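Side-chain contact in putative OmpA family lipoprotein (Burkholderia cenocepacia, PDB 5LKW), which binds diaminopimelic acid, a component of peptidoglycan, and probably helps maintain outer membrane integrity as part of the Tol-Pal system: residues Y25-K28 / D29-P33. Numbering follows the deposited sequence.
Sequences YSVK and DEYQP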
# COMPACT_ATOMS: atom_id res chain seq x y z
N TYR A 25 9.35 6.80 1.34
CA TYR A 25 8.13 6.26 1.90
C TYR A 25 7.10 7.29 2.30
O TYR A 25 6.22 6.95 3.08
CB TYR A 25 8.39 5.27 3.05
CG TYR A 25 9.23 5.84 4.17
CD1 TYR A 25 8.64 6.44 5.27
CD2 TYR A 25 10.61 5.76 4.12
CE1 TYR A 25 9.41 6.99 6.31
CE2 TYR A 25 11.39 6.29 5.14
CZ TYR A 25 10.79 6.90 6.24
OH TYR A 25 11.59 7.41 7.26
N SER A 26 7.16 8.54 1.77
CA SER A 26 6.11 9.53 2.03
C SER A 26 4.85 9.22 1.25
O SER A 26 4.89 9.11 0.00
CB SER A 26 6.49 10.94 1.60
OG SER A 26 7.80 11.24 2.05
N VAL A 27 3.73 9.20 1.95
CA VAL A 27 2.42 9.07 1.32
C VAL A 27 2.01 10.46 0.95
O VAL A 27 1.69 11.25 1.82
CB VAL A 27 1.36 8.41 2.24
CG1 VAL A 27 -0.02 8.41 1.60
CG2 VAL A 27 1.77 7.03 2.56
N LYS A 28 2.09 10.77 -0.34
CA LYS A 28 1.77 12.13 -0.81
C LYS A 28 0.29 12.55 -0.50
O LYS A 28 -0.62 11.70 -0.41
CB LYS A 28 2.06 12.24 -2.29
CG LYS A 28 3.54 12.17 -2.67
CD LYS A 28 3.61 12.23 -4.18
CE LYS A 28 4.62 11.21 -4.77
NZ LYS A 28 4.57 11.25 -6.28
N ASP A 29 0.10 13.87 -0.37
CA ASP A 29 -1.17 14.50 -0.02
C ASP A 29 -2.32 14.04 -0.90
O ASP A 29 -3.44 13.87 -0.40
CB ASP A 29 -1.04 16.04 -0.13
CG ASP A 29 -0.47 16.69 1.13
OD1 ASP A 29 -0.39 16.02 2.19
OD2 ASP A 29 -0.10 17.89 1.05
N GLU A 30 -2.02 13.81 -2.19
CA GLU A 30 -3.03 13.38 -3.18
C GLU A 30 -3.72 12.11 -2.72
O GLU A 30 -4.81 11.83 -3.13
CB GLU A 30 -2.43 13.13 -4.58
CG GLU A 30 -1.38 12.01 -4.57
CD GLU A 30 -0.58 11.96 -5.85
OE1 GLU A 30 0.24 12.86 -6.10
OE2 GLU A 30 -0.77 11.00 -6.61
N TYR A 31 -3.08 11.32 -1.87
CA TYR A 31 -3.73 10.10 -1.41
C TYR A 31 -4.67 10.25 -0.19
O TYR A 31 -5.17 9.27 0.30
CB TYR A 31 -2.70 9.00 -1.11
CG TYR A 31 -1.93 8.56 -2.30
CD1 TYR A 31 -2.51 7.70 -3.23
CD2 TYR A 31 -0.62 8.99 -2.51
CE1 TYR A 31 -1.80 7.24 -4.34
CE2 TYR A 31 0.12 8.53 -3.66
CZ TYR A 31 -0.50 7.66 -4.57
OH TYR A 31 0.15 7.15 -5.70
N GLN A 32 -4.84 11.45 0.33
CA GLN A 32 -5.75 11.60 1.51
C GLN A 32 -7.17 11.05 1.25
O GLN A 32 -7.70 10.28 2.06
CB GLN A 32 -5.85 13.06 1.96
CG GLN A 32 -4.58 13.74 2.48
CD GLN A 32 -4.70 15.32 2.38
OE1 GLN A 32 -5.45 15.85 1.53
NE2 GLN A 32 -3.98 16.06 3.26
N PRO A 33 -7.81 11.45 0.13
CA PRO A 33 -9.19 10.93 -0.05
C PRO A 33 -9.29 9.41 -0.23
O PRO A 33 -10.24 8.78 0.29
CB PRO A 33 -9.69 11.68 -1.31
CG PRO A 33 -8.81 12.88 -1.42
CD PRO A 33 -7.46 12.46 -0.89
O HOH W 1 2.73 9.24 -6.76
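Y31 folds back over the residues that lead into its own turn, and most of the close packing here gathers round it. Its backbone N gives a hydrogen bond to K28 O at 2.9 Å, fairly straight at 161° on the hydrogen, although the donor sits well above the carbonyl plane. The same carbonyl oxygen lies at the edge of the Y31 ring, 3.4 Å from CD2. V27 comes in on the valine branch that chi1 (175°) swings opposite its backbone N: CG1 rests 3.9 Å from Y31 CB, the two side chains crossing at about a right angle. E30 CG sits over one face of the ring, offset toward its rim. The Y31 N to K28 O bond closes a beta turn, and Q32 N to D29 O closes a second, overlapping one; together they carry the loop after strand 17-19 into helix 32-44 of this OmpA-like, peptidoglycan-binding domain. On the inner side, V27 also touches F20 in a loop and A75 on helix 62-82, while the Y31 hydroxyl is hydrogen-bonded to Y19 N. The outer side is looser. K28 and the exposed E30 run side by side in the same direction, yet their charged ends do not meet: K28 NZ stays 4.6 Å from E30 OE1, and the nearer approach is K28 CD to OE1. The lysine makes its salt bridge with D21, a residue of the diaminopimelic acid pocket. A water accepts a hydrogen bond from K28 NZ at 2.8 Å and reaches Y31 OH only weakly, at 3.5 Å.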